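Local atomic coordinates of probable sugar ABC transporter, sugar-binding protein (Streptococcus pneumoniae, PDB entry 2W7Y), a protein that binds the blood group A trisaccharide as the extracellular solute-binding component of a probable sugar ABC transporter, presumably delivering such glycans for uptake. Residues A[209-212]-A[213-217]; A[218-221]-A[222-225]; A[232-236]-A[237-241]; A[242-245]-A[246-250]; A[386-389]-A[390-394]. All blocks are in the same frame, centred on the assembly; numbering follows the deposited sequence.

Contact 1 of 5, residues A[209-212]-A[213-217]; sequences RLFN and TVLGT
Thr213 turns its hydroxyl back onto the preceding turn of helix 207-215, where OG1 donates to Arg209 O at 2.7 Å. The chi1 of 52°, which sets OG1 between its own N and carbonyl carbon, makes this possible. Arg209 O also accepts from Thr213 N at 3.3 Å, and the two donors come from different directions: the hydroxyl lies in the carbonyl plane, the amide well above it. The neighbouring i to i+4 bonds follow, Val214 N to Leu210 O at 3.0 Å and Leu215 N to Phe211 O at 3.1 Å. Val214 is close-set, its CG1 lying 3.3 Å from Leu210 O. Packing between side chains along the helix is looser: Phe211 CE2 and Leu215 CD2 approach obliquely to 4.4 Å, and that ring also packs on helix 237-252, including an edge-to-face partner, Phe239. The looser side is at Thr217, which is partly exposed and held by a weak bond from its N to Val214 O, 3.3 Å. Arg209 sends its side chain the other way, its NH2 hydrogen-bonding O7 of the bound N-acetylgalactosamine. The first turn of this buried helix thus supplies Arg209 to the glycan pocket of the solute-binding protein.

Contact 2 of 5, residues A[218-221]-A[222-225]; sequences TENG and RKLL
Short helix 219-224 is held by i to i+4 bonds from Arg222 N to Thr218 O and from Lys223 N to Glu219 O, both 3.1 Å, and by a weaker one from Leu224 N to Asn220 O. Thr218 is the N-cap: its OG1 accepts from Gly221 N at 3.2 Å with an N-H...O angle of 151°. Arg222 runs extended from CG to NE, back past the first turn, which lays one face of its guanidinium over Thr218 O, 3.6 Å above the plane and offset toward the rim. Glu219, bent at chi2 (-73°), brings its carboxylate to the edge of that group, with OE1 3.3 Å from NH1 in a salt bridge. The carboxylate and guanidinium planes stand 90° apart, so the two groups do not share a paired, coplanar bridge. Asn220 and Lys223 lie side by side and point the same way, OD1 meeting the methylene CE at 3.3 Å, while Asn220 ND2 hydrogen-bonds Glu238. The NE of Arg222 is taken by Gly216 O, just before the segment. With the cap, the backbone carbonyl and a perpendicular, single-nitrogen ion pair all at one end, the first turn is probably steadied more by several modest interactions than by one strong bridge.

Contact 3 of 5, residues A[232-236]-A[237-241]; sequences EGIES and KEFAD
Ile234 and Phe239 make the apolar part of this junction between a loop and the start of helix 237-252. The backbone CA of Ile234 sits over one face of the Phe239 ring, 3.9 Å from its centroid and 15° off the ring normal, which meets the geometry of a CH-pi contact. The two side chains run side by side in the same direction, so that Ile234 CG2 reaches Phe239 CE2 at 4.2 Å. Phe239 can fold back under the loop because its CG stands anti to the backbone N (chi1 -162°), carrying the ring toward residues 233 and 234.

Among the backbone bonds, Ala240 N donates to Ser236 O at 3.1 Å, the first turn of the helix, and Asp241 N follows to Lys237 O at 2.7 Å. Ser236 occupies the N-cap position. Its OG accepts weakly from Phe239 N, but that oxygen is crowded in the model, and its placement is doubtful.

The charged contact lies on the outer side. Lys237, extended until a bend at its last torsion, brings NZ to Asp241 OD1 at 2.8 Å, on the syn lone pair, in a salt bridge one turn along the helix. Glu238 packs instead on Thr218.

Helix 414-427 flanks the loop: Gln422 donates to Ile234 O and touches Ala240, while Leu425 and Lys426 touch the isoleucine side chain. Leu229, in the loop that follows helix 219-224, touches both Ile234 and Phe239, tying that loop to the entrance of helix 237-252.

Contact 4 of 5, residues A[242-245]-A[246-250]; sequences ALKM and VMKEI
Leu243 and Met247, a selenomethionine, meet one turn apart, with CG of the leucine 4.3 Å from CE of the methionine. Nearer in, Met247 CG lies 3.2 Å from Leu243 O, since the chain leaves beside its own backbone N (chi1 -75°) and then runs extended outward, CE ending near Leu243 CG. On another flank, Lys244 and Lys248 cross at an angle: their aliphatic parts touch, CG to CD, at 4.1 Å, while the ammonium nitrogens NZ of Lys244 and NZ of Lys248 remain 5.9 Å apart. The likely mutual repulsion is presumably eased by Asp415, which forms a salt bridge with Lys244.

These side chains are positioned by an unbroken run of helical bonds. Val246 N meets Ala242 O at 3.1 Å, and Lys248 N meets Lys244 O at 3.0 Å. The bond from Glu249 N to Met245 O is longer, 3.3 Å. The carboxylate of Glu249 leads away from this turn to a salt bridge with Arg193.

Helix 237-252 is consequently lined on several flanks. Helix 414-427 contacts Leu243, Lys244 and Met247; helix 182-193 contacts Met245, Val246 and Glu249; and Phe211 and Val214 of helix 207-215 pack on Ala242.

Contact 5 of 5, residues A[386-389]-A[390-394]; sequences PTVS and DVWGG
Val388 O is gripped by two amides of the following turn: Trp392 N at 2.7 Å, a short bond with an N-H...O angle of 151°, and Gly393 N in a weak one. Thr387 O is likewise shared, by Val391 N at 3.2 Å and more weakly by Asp390 N. Thr387 also serves as the N-cap, its OG1 accepting from Asp390 N at 3.3 Å; a chi1 of 54° turns the hydroxyl over the helix start. Asp390 lies across this threonine, its CG 3.2 Å from OG1, and its own OD1 accepts from Gly308 N. A water ties the other carboxylate oxygen to the next residue back, donating to Asp390 OD2 at 2.6 Å and accepting from Ser389 OG at 2.9 Å.

Thr387 thus caps a short helix, and Gly393, with a positive phi of 97°, is the first residue to leave helical angles and holds the N-cap position of helix 394-406. In this solute-binding protein the short helix follows strand 383-385 after two residues, and the side chain of Ser389 is about 5 Å from the bound N-acetylgalactosamine.

The apolar side is carried by Val388 and Trp392. The valine CG1 approaches the indole obliquely, to 3.6 Å from CE3, and CG2 lies near CZ3. The indole NE1 is held by Leu224 O, and its ring also touches Phe211 and Leu215 of helix 207-215.

In the fold
Contact 1 is the hub: its centre lies about 10 Å from those of contacts 2 and 4 and about 13 Å from those of contacts 3 and 5, and it touches all four. Asn212 binds contact 5 twice, ND2 to Pro386 O at 2.9 Å and OD1 to Val388 N at 3.0 Å. Contacts 3 and 4 are successive parts of helix 237-252, whereas contacts 2 and 4 do not touch, nearest atoms being about 8 Å apart. Toward the bound trisaccharide, the Arg209 side chain of contact 1 is about 3 Å from the N-acetylgalactosamine and the Ser389 side chain of contact 5 about 5 Å. The Leu225 side chain of contact 2 lies about 13 Å from that sugar.

Contact 1 of 5, residues A[209-212]-A[213-217]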
loop_
_atom_site.group_PDB
_atom_site.type_symbol
_atom_site.label_atom_id
_atom_site.label_comp_id
_atom_site.label_asym_id
_atom_site.label_seq_id
_atom_site.Cartn_x
_atom_site.Cartn_y
_atom_site.Cartn_z
ATOM N N ARG A 209 -6.308 -6.698 2.864
ATOM C CA ARG A 209 -5.843 -5.981 4.052
ATOM C C ARG A 209 -6.409 -6.619 5.319
ATOM O O ARG A 209 -5.783 -6.561 6.383
ATOM C CB ARG A 209 -6.222 -4.492 4.002
ATOM C CG ARG A 209 -6.132 -3.818 2.637
ATOM C CD ARG A 209 -4.722 -3.843 2.054
ATOM N NE ARG A 209 -4.613 -2.976 0.882
ATOM C CZ ARG A 209 -3.573 -2.952 0.055
ATOM N NH1 ARG A 209 -2.532 -3.752 0.259
ATOM N NH2 ARG A 209 -3.577 -2.122 -0.977
ATOM N N LEU A 210 -7.595 -7.212 5.200
ATOM C CA LEU A 210 -8.181 -8.002 6.286
ATOM C C LEU A 210 -7.450 -9.330 6.479
ATOM O O LEU A 210 -7.193 -9.732 7.613
ATOM C CB LEU A 210 -9.676 -8.239 6.057
ATOM C CG LEU A 210 -10.650 -7.065 6.245
ATOM C CD1 LEU A 210 -12.063 -7.484 5.870
ATOM C CD2 LEU A 210 -10.613 -6.528 7.671
ATOM N N PHE A 211 -7.118 -10.000 5.375
ATOM C CA PHE A 211 -6.324 -11.236 5.404
ATOM C C PHE A 211 -4.915 -10.986 5.954
ATOM O O PHE A 211 -4.441 -11.728 6.817
ATOM C CB PHE A 211 -6.247 -11.873 4.007
ATOM C CG PHE A 211 -5.338 -13.085 3.930
ATOM C CD1 PHE A 211 -5.772 -14.334 4.377
ATOM C CD2 PHE A 211 -4.051 -12.977 3.400
ATOM C CE1 PHE A 211 -4.929 -15.457 4.306
ATOM C CE2 PHE A 211 -3.208 -14.088 3.322
ATOM C CZ PHE A 211 -3.646 -15.331 3.774
ATOM N N ASN A 212 -4.265 -9.945 5.439
ATOM C CA ASN A 212 -2.919 -9.546 5.838
ATOM C C ASN A 212 -2.800 -9.329 7.341
ATOM O O ASN A 212 -1.825 -9.759 7.967
ATOM C CB ASN A 212 -2.544 -8.248 5.116
ATOM C CG ASN A 212 -1.048 -8.111 4.851
ATOM O OD1 ASN A 212 -0.657 -7.539 3.839
ATOM N ND2 ASN A 212 -0.214 -8.609 5.758
ATOM N N THR A 213 -3.804 -8.666 7.911
ATOM C CA THR A 213 -3.776 -8.286 9.320
ATOM C C THR A 213 -4.264 -9.381 10.270
ATOM O O THR A 213 -3.774 -9.470 11.397
ATOM C CB THR A 213 -4.518 -6.950 9.586
ATOM O OG1 THR A 213 -5.838 -6.991 9.025
ATOM C CG2 THR A 213 -3.756 -5.794 8.972
ATOM N N VAL A 214 -5.206 -10.211 9.821
ATOM C CA VAL A 214 -5.734 -11.291 10.671
ATOM C C VAL A 214 -4.721 -12.425 10.802
ATOM O O VAL A 214 -4.696 -13.133 11.808
ATOM C CB VAL A 214 -7.145 -11.803 10.219
ATOM C CG1 VAL A 214 -7.056 -12.736 9.013
ATOM C CG2 VAL A 214 -7.863 -12.492 11.379
ATOM N N LEU A 215 -3.879 -12.576 9.784
ATOM C CA LEU A 215 -2.763 -13.506 9.828
ATOM C C LEU A 215 -1.758 -13.057 10.894
ATOM O O LEU A 215 -1.216 -13.882 11.628
ATOM C CB LEU A 215 -2.106 -13.605 8.445
ATOM C CG LEU A 215 -1.180 -14.782 8.117
ATOM C CD1 LEU A 215 -1.916 -16.117 8.137
ATOM C CD2 LEU A 215 -0.535 -14.558 6.763
ATOM N N GLY A 216 -1.544 -11.746 11.000
ATOM C CA GLY A 216 -0.635 -11.174 11.998
ATOM C C GLY A 216 -1.143 -11.187 13.434
ATOM O O GLY A 216 -0.571 -10.533 14.305
ATOM N N THR A 217 -2.209 -11.945 13.675
ATOM C CA THR A 217 -2.849 -12.027 14.984
ATOM C C THR A 217 -2.216 -13.125 15.859
ATOM O O THR A 217 -2.450 -13.181 17.070
ATOM C CB THR A 217 -4.389 -12.216 14.829
ATOM O OG1 THR A 217 -5.082 -11.461 15.829
ATOM C CG2 THR A 217 -4.800 -13.683 14.893
#

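Contact 2 of 5, residues A[218-221]-A[222-225]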
loop_
_atom_site.group_PDB
_atom_site.type_symbol
_atom_site.label_atom_id
_atom_site.label_comp_id
_atom_site.label_asym_id
_atom_site.label_seq_id
_atom_site.Cartn_x
_atom_site.Cartn_y
_atom_site.Cartn_z
ATOM N N THR A 218 -1.420 -13.991 15.228
ATOM C CA THR A 218 -0.653 -15.017 15.934
ATOM C C THR A 218 0.825 -14.922 15.559
ATOM O O THR A 218 1.169 -14.350 14.523
ATOM C CB THR A 218 -1.145 -16.455 15.617
ATOM O OG1 THR A 218 -0.942 -16.740 14.228
ATOM C CG2 THR A 218 -2.619 -16.642 15.976
ATOM N N GLU A 219 1.687 -15.490 16.406
ATOM C CA GLU A 219 3.128 -15.555 16.145
ATOM C C GLU A 219 3.451 -16.321 14.861
ATOM O O GLU A 219 4.272 -15.873 14.059
ATOM C CB GLU A 219 3.872 -16.181 17.330
ATOM C CG GLU A 219 4.036 -15.267 18.550
ATOM C CD GLU A 219 5.067 -14.152 18.349
ATOM O OE1 GLU A 219 5.237 -13.333 19.281
ATOM O OE2 GLU A 219 5.705 -14.087 17.269
ATOM N N ASN A 220 2.797 -17.468 14.674
ATOM C CA ASN A 220 2.978 -18.305 13.483
ATOM C C ASN A 220 2.584 -17.606 12.183
ATOM O O ASN A 220 3.228 -17.793 11.151
ATOM C CB ASN A 220 2.198 -19.617 13.621
ATOM C CG ASN A 220 2.761 -20.532 14.699
ATOM O OD1 ASN A 220 3.938 -20.457 15.052
ATOM N ND2 ASN A 220 1.916 -21.411 15.221
ATOM N N GLY A 221 1.522 -16.807 12.246
ATOM C CA GLY A 221 1.078 -16.005 11.112
ATOM C C GLY A 221 2.016 -14.854 10.788
ATOM O O GLY A 221 2.160 -14.482 9.623
ATOM N N ARG A 222 2.646 -14.289 11.817
ATOM C CA ARG A 222 3.609 -13.195 11.650
ATOM C C ARG A 222 4.908 -13.648 10.980
ATOM O O ARG A 222 5.444 -12.950 10.122
ATOM C CB ARG A 222 3.922 -12.529 12.995
ATOM C CG ARG A 222 2.787 -11.702 13.575
ATOM C CD ARG A 222 3.157 -11.106 14.930
ATOM N NE ARG A 222 1.967 -10.928 15.759
ATOM C CZ ARG A 222 1.770 -11.495 16.947
ATOM N NH1 ARG A 222 2.701 -12.270 17.488
ATOM N NH2 ARG A 222 0.641 -11.268 17.607
ATOM N N LYS A 223 5.413 -14.817 11.374
ATOM C CA LYS A 223 6.650 -15.347 10.791
ATOM C C LYS A 223 6.454 -15.864 9.359
ATOM O O LYS A 223 7.406 -15.926 8.579
ATOM C CB LYS A 223 7.303 -16.397 11.702
ATOM C CG LYS A 223 6.476 -17.643 11.978
ATOM C CD LYS A 223 7.247 -18.598 12.885
ATOM C CE LYS A 223 6.499 -19.906 13.098
ATOM N NZ LYS A 223 7.223 -20.828 14.015
ATOM N N LEU A 224 5.217 -16.228 9.028
ATOM C CA LEU A 224 4.813 -16.499 7.648
ATOM C C LEU A 224 5.054 -15.287 6.755
ATOM O O LEU A 224 5.499 -15.433 5.618
ATOM C CB LEU A 224 3.330 -16.892 7.594
ATOM C CG LEU A 224 2.880 -18.315 7.236
ATOM C CD1 LEU A 224 3.780 -19.415 7.808
ATOM C CD2 LEU A 224 1.429 -18.517 7.651
ATOM N N LEU A 225 4.759 -14.099 7.287
ATOM C CA LEU A 225 4.957 -12.828 6.586
ATOM C C LEU A 225 6.376 -12.248 6.727
ATOM O O LEU A 225 6.609 -11.087 6.386
ATOM C CB LEU A 225 3.914 -11.799 7.048
ATOM C CG LEU A 225 2.445 -12.034 6.667
ATOM C CD1 LEU A 225 1.526 -11.243 7.600
ATOM C CD2 LEU A 225 2.179 -11.656 5.204
#

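Contact 3 of 5, residues A[232-236]-A[237-241]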
loop_
_atom_site.group_PDB
_atom_site.type_symbol
_atom_site.label_atom_id
_atom_site.label_comp_id
_atom_site.label_asym_id
_atom_site.label_seq_id
_atom_site.Cartn_x
_atom_site.Cartn_y
_atom_site.Cartn_z
ATOM N N GLU A 232 4.058 -25.466 2.668
ATOM C CA GLU A 232 3.716 -25.741 4.063
ATOM C C GLU A 232 3.143 -24.509 4.766
ATOM O O GLU A 232 2.294 -24.635 5.647
ATOM C CB GLU A 232 4.921 -26.307 4.833
ATOM C CG GLU A 232 6.293 -25.753 4.422
ATOM C CD GLU A 232 6.918 -26.495 3.240
ATOM O OE1 GLU A 232 6.912 -27.747 3.239
ATOM O OE2 GLU A 232 7.429 -25.821 2.319
ATOM N N GLY A 233 3.606 -23.326 4.366
ATOM C CA GLY A 233 3.072 -22.063 4.879
ATOM C C GLY A 233 1.645 -21.817 4.418
ATOM O O GLY A 233 0.827 -21.296 5.161
ATOM N N ILE A 234 1.352 -22.198 3.179
ATOM C CA ILE A 234 0.002 -22.138 2.635
ATOM C C ILE A 234 -0.968 -23.080 3.387
ATOM O O ILE A 234 -2.174 -23.066 3.120
ATOM C CB ILE A 234 0.019 -22.466 1.102
ATOM C CG1 ILE A 234 0.798 -21.400 0.328
ATOM C CG2 ILE A 234 -1.380 -22.561 0.527
ATOM C CD1 ILE A 234 1.297 -21.850 -1.044
ATOM N N GLU A 235 -0.468 -23.849 4.359
ATOM C CA GLU A 235 -1.184 -25.065 4.740
ATOM C C GLU A 235 -1.167 -25.697 6.151
ATOM O O GLU A 235 -2.040 -26.532 6.395
ATOM C CB GLU A 235 -0.720 -26.164 3.766
ATOM C CG GLU A 235 -1.593 -27.411 3.707
ATOM C CD GLU A 235 -0.843 -28.615 3.203
ATOM O OE1 GLU A 235 0.178 -28.424 2.509
ATOM O OE2 GLU A 235 -1.271 -29.754 3.502
ATOM N N SER A 236 -0.342 -25.305 7.129
ATOM C CA SER A 236 -0.494 -24.104 7.976
ATOM C C SER A 236 -1.950 -23.721 8.288
ATOM O O SER A 236 -2.671 -23.160 7.460
ATOM C CB SER A 236 0.480 -22.939 7.685
ATOM O OG SER A 236 -0.186 -21.799 7.164
ATOM N N LYS A 237 -2.360 -24.095 9.500
ATOM C CA LYS A 237 -3.700 -23.845 10.026
ATOM C C LYS A 237 -4.015 -22.350 10.091
ATOM O O LYS A 237 -5.129 -21.936 9.772
ATOM C CB LYS A 237 -3.852 -24.513 11.404
ATOM C CG LYS A 237 -5.076 -24.094 12.214
ATOM C CD LYS A 237 -5.397 -25.111 13.313
ATOM C CE LYS A 237 -6.189 -24.471 14.458
ATOM N NZ LYS A 237 -7.516 -23.919 14.037
ATOM N N GLU A 238 -3.024 -21.552 10.483
ATOM C CA GLU A 238 -3.153 -20.096 10.538
ATOM C C GLU A 238 -3.490 -19.477 9.178
ATOM O O GLU A 238 -4.336 -18.589 9.098
ATOM C CB GLU A 238 -1.880 -19.457 11.108
ATOM C CG GLU A 238 -1.623 -19.753 12.586
ATOM C CD GLU A 238 -0.907 -21.073 12.820
ATOM O OE1 GLU A 238 -0.506 -21.729 11.833
ATOM O OE2 GLU A 238 -0.738 -21.452 14.001
ATOM N N PHE A 239 -2.824 -19.946 8.124
ATOM C CA PHE A 239 -3.088 -19.503 6.753
ATOM C C PHE A 239 -4.500 -19.884 6.311
ATOM O O PHE A 239 -5.198 -19.081 5.687
ATOM C CB PHE A 239 -2.062 -20.112 5.791
ATOM C CG PHE A 239 -1.970 -19.408 4.460
ATOM C CD1 PHE A 239 -0.963 -18.481 4.222
ATOM C CD2 PHE A 239 -2.878 -19.685 3.437
ATOM C CE1 PHE A 239 -0.867 -17.831 2.998
ATOM C CE2 PHE A 239 -2.792 -19.032 2.207
ATOM C CZ PHE A 239 -1.785 -18.104 1.988
ATOM N N ALA A 240 -4.909 -21.110 6.637
ATOM C CA ALA A 240 -6.232 -21.627 6.275
ATOM C C ALA A 240 -7.359 -20.954 7.056
ATOM O O ALA A 240 -8.414 -20.664 6.485
ATOM C CB ALA A 240 -6.286 -23.140 6.448
ATOM N N ASP A 241 -7.135 -20.719 8.351
ATOM C CA ASP A 241 -8.112 -20.036 9.209
ATOM C C ASP A 241 -8.330 -18.583 8.804
ATOM O O ASP A 241 -9.461 -18.102 8.813
ATOM C CB ASP A 241 -7.698 -20.092 10.684
ATOM C CG ASP A 241 -7.736 -21.493 11.258
ATOM O OD1 ASP A 241 -7.162 -21.685 12.354
ATOM O OD2 ASP A 241 -8.323 -22.399 10.622
#

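Contact 4 of 5, residues A[242-245]-A[246-250]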
loop_
_atom_site.group_PDB
_atom_site.type_symbol
_atom_site.label_atom_id
_atom_site.label_comp_id
_atom_site.label_asym_id
_atom_site.label_seq_id
_atom_site.Cartn_x
_atom_site.Cartn_y
_atom_site.Cartn_z
ATOM N N ALA A 242 -7.246 -17.889 8.467
ATOM C CA ALA A 242 -7.314 -16.488 8.056
ATOM C C ALA A 242 -8.141 -16.356 6.778
ATOM O O ALA A 242 -9.078 -15.559 6.707
ATOM C CB ALA A 242 -5.910 -15.927 7.855
ATOM N N LEU A 243 -7.784 -17.164 5.784
ATOM C CA LEU A 243 -8.507 -17.262 4.526
ATOM C C LEU A 243 -10.010 -17.450 4.761
ATOM O O LEU A 243 -10.823 -16.733 4.176
ATOM C CB LEU A 243 -7.935 -18.430 3.717
ATOM C CG LEU A 243 -7.609 -18.323 2.226
ATOM C CD1 LEU A 243 -6.938 -16.994 1.845
ATOM C CD2 LEU A 243 -6.735 -19.503 1.829
ATOM N N LYS A 244 -10.360 -18.385 5.650
ATOM C CA LYS A 244 -11.753 -18.748 5.932
ATOM C C LYS A 244 -12.540 -17.660 6.678
ATOM O O LYS A 244 -13.689 -17.374 6.330
ATOM C CB LYS A 244 -11.813 -20.074 6.699
ATOM C CG LYS A 244 -13.218 -20.628 6.876
ATOM C CD LYS A 244 -13.206 -21.972 7.578
ATOM C CE LYS A 244 -14.611 -22.391 7.966
ATOM N NZ LYS A 244 -14.644 -23.729 8.616
HETATM N N MSE A 245 -11.917 -17.077 7.702
HETATM C CA MSE A 245 -12.488 -15.964 8.464
HETATM C C MSE A 245 -12.883 -14.786 7.576
HETATM O O MSE A 245 -13.974 -14.234 7.718
HETATM C CB MSE A 245 -11.481 -15.469 9.504
HETATM C CG MSE A 245 -11.478 -16.223 10.814
HETATM SE SE MSE A 245 -9.724 -16.065 11.651
HETATM C CE MSE A 245 -10.246 -15.949 13.532
ATOM N N VAL A 246 -11.980 -14.415 6.669
ATOM C CA VAL A 246 -12.148 -13.245 5.800
ATOM C C VAL A 246 -13.188 -13.505 4.702
ATOM O O VAL A 246 -14.041 -12.654 4.446
ATOM C CB VAL A 246 -10.783 -12.781 5.203
ATOM C CG1 VAL A 246 -10.957 -11.602 4.259
ATOM C CG2 VAL A 246 -9.818 -12.413 6.318
HETATM N N MSE A 247 -13.119 -14.684 4.083
HETATM C CA MSE A 247 -14.086 -15.115 3.070
HETATM C C MSE A 247 -15.523 -15.188 3.586
HETATM O O MSE A 247 -16.455 -14.852 2.864
HETATM C CB MSE A 247 -13.685 -16.469 2.484
HETATM C CG MSE A 247 -12.517 -16.402 1.523
HETATM SE SE MSE A 247 -12.008 -18.161 0.871
HETATM C CE MSE A 247 -10.801 -17.605 -0.548
ATOM N N LYS A 248 -15.692 -15.640 4.828
ATOM C CA LYS A 248 -16.999 -15.669 5.487
ATOM C C LYS A 248 -17.547 -14.259 5.687
ATOM O O LYS A 248 -18.746 -14.017 5.507
ATOM C CB LYS A 248 -16.905 -16.381 6.840
ATOM C CG LYS A 248 -16.923 -17.900 6.761
ATOM C CD LYS A 248 -16.536 -18.527 8.093
ATOM C CE LYS A 248 -17.564 -18.243 9.185
ATOM N NZ LYS A 248 -17.087 -18.682 10.531
ATOM N N GLU A 249 -16.660 -13.339 6.063
ATOM C CA GLU A 249 -17.023 -11.940 6.272
ATOM C C GLU A 249 -17.300 -11.215 4.954
ATOM O O GLU A 249 -18.213 -10.393 4.872
ATOM C CB GLU A 249 -15.944 -11.217 7.088
ATOM C CG GLU A 249 -16.307 -9.799 7.527
ATOM C CD GLU A 249 -17.663 -9.692 8.218
ATOM O OE1 GLU A 249 -18.270 -8.609 8.136
ATOM O OE2 GLU A 249 -18.128 -10.673 8.838
ATOM N N ILE A 250 -16.516 -11.536 3.930
ATOM C CA ILE A 250 -16.708 -10.994 2.584
ATOM C C ILE A 250 -18.032 -11.479 1.963
ATOM O O ILE A 250 -18.702 -10.727 1.242
ATOM C CB ILE A 250 -15.490 -11.334 1.675
ATOM C CG1 ILE A 250 -14.426 -10.226 1.713
ATOM C CG2 ILE A 250 -15.911 -11.512 0.229
ATOM C CD1 ILE A 250 -13.970 -9.762 3.095
#

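Contact 5 of 5, residues A[386-389]-A[390-394]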
loop_
_atom_site.group_PDB
_atom_site.type_symbol
_atom_site.label_atom_id
_atom_site.label_comp_id
_atom_site.label_asym_id
_atom_site.label_seq_id
_atom_site.Cartn_x
_atom_site.Cartn_y
_atom_site.Cartn_z
ATOM N N PRO A 386 4.100 -6.557 7.298
ATOM C CA PRO A 386 4.322 -6.021 5.958
ATOM C C PRO A 386 3.208 -6.473 5.010
ATOM O O PRO A 386 2.411 -7.343 5.365
ATOM C CB PRO A 386 5.662 -6.642 5.554
ATOM C CG PRO A 386 5.692 -7.953 6.260
ATOM C CD PRO A 386 4.876 -7.794 7.529
ATOM N N THR A 387 3.145 -5.890 3.820
ATOM C CA THR A 387 2.126 -6.292 2.850
ATOM C C THR A 387 2.498 -7.625 2.217
ATOM O O THR A 387 3.683 -7.897 1.973
ATOM C CB THR A 387 1.929 -5.260 1.724
ATOM O OG1 THR A 387 3.190 -4.991 1.102
ATOM C CG2 THR A 387 1.331 -3.971 2.258
ATOM N N VAL A 388 1.481 -8.449 1.967
ATOM C CA VAL A 388 1.618 -9.686 1.194
ATOM C C VAL A 388 2.436 -9.443 -0.081
ATOM O O VAL A 388 3.315 -10.239 -0.423
ATOM C CB VAL A 388 0.222 -10.289 0.838
ATOM C CG1 VAL A 388 0.323 -11.313 -0.293
ATOM C CG2 VAL A 388 -0.430 -10.910 2.072
ATOM N N SER A 389 2.149 -8.330 -0.752
ATOM C CA SER A 389 2.832 -7.933 -1.981
ATOM C C SER A 389 4.348 -7.789 -1.828
ATOM O O SER A 389 5.101 -8.226 -2.693
ATOM C CB SER A 389 2.235 -6.623 -2.505
ATOM O OG SER A 389 2.652 -6.377 -3.835
ATOM N N ASP A 390 4.786 -7.174 -0.729
ATOM C CA ASP A 390 6.209 -6.928 -0.476
ATOM C C ASP A 390 6.982 -8.209 -0.205
ATOM O O ASP A 390 8.074 -8.421 -0.741
ATOM C CB ASP A 390 6.389 -5.962 0.703
ATOM C CG ASP A 390 6.283 -4.499 0.292
ATOM O OD1 ASP A 390 6.455 -3.630 1.172
ATOM O OD2 ASP A 390 6.037 -4.213 -0.900
ATOM N N VAL A 391 6.397 -9.064 0.624
ATOM C CA VAL A 391 7.084 -10.236 1.141
ATOM C C VAL A 391 6.860 -11.489 0.270
ATOM O O VAL A 391 7.759 -12.321 0.134
ATOM C CB VAL A 391 6.739 -10.460 2.655
ATOM C CG1 VAL A 391 5.248 -10.777 2.859
ATOM C CG2 VAL A 391 7.628 -11.525 3.280
ATOM N N TRP A 392 5.677 -11.605 -0.337
ATOM C CA TRP A 392 5.354 -12.782 -1.151
ATOM C C TRP A 392 5.283 -12.507 -2.658
ATOM O O TRP A 392 5.185 -13.440 -3.460
ATOM C CB TRP A 392 4.067 -13.466 -0.662
ATOM C CG TRP A 392 4.086 -13.918 0.788
ATOM C CD1 TRP A 392 5.184 -14.110 1.584
ATOM C CD2 TRP A 392 2.947 -14.260 1.591
ATOM N NE1 TRP A 392 4.799 -14.529 2.836
ATOM C CE2 TRP A 392 3.432 -14.634 2.866
ATOM C CE3 TRP A 392 1.564 -14.282 1.360
ATOM C CZ2 TRP A 392 2.579 -15.023 3.906
ATOM C CZ3 TRP A 392 0.719 -14.670 2.396
ATOM C CH2 TRP A 392 1.233 -15.032 3.652
ATOM N N GLY A 393 5.337 -11.233 -3.039
ATOM C CA GLY A 393 5.370 -10.853 -4.450
ATOM C C GLY A 393 4.017 -10.484 -5.021
ATOM O O GLY A 393 2.982 -10.785 -4.425
ATOM N N GLY A 394 4.037 -9.848 -6.192
ATOM C CA GLY A 394 2.830 -9.343 -6.849
ATOM C C GLY A 394 1.844 -10.393 -7.336
ATOM O O GLY A 394 0.634 -10.148 -7.351
HETATM O O HOH W 1 4.702 -4.523 -3.067
#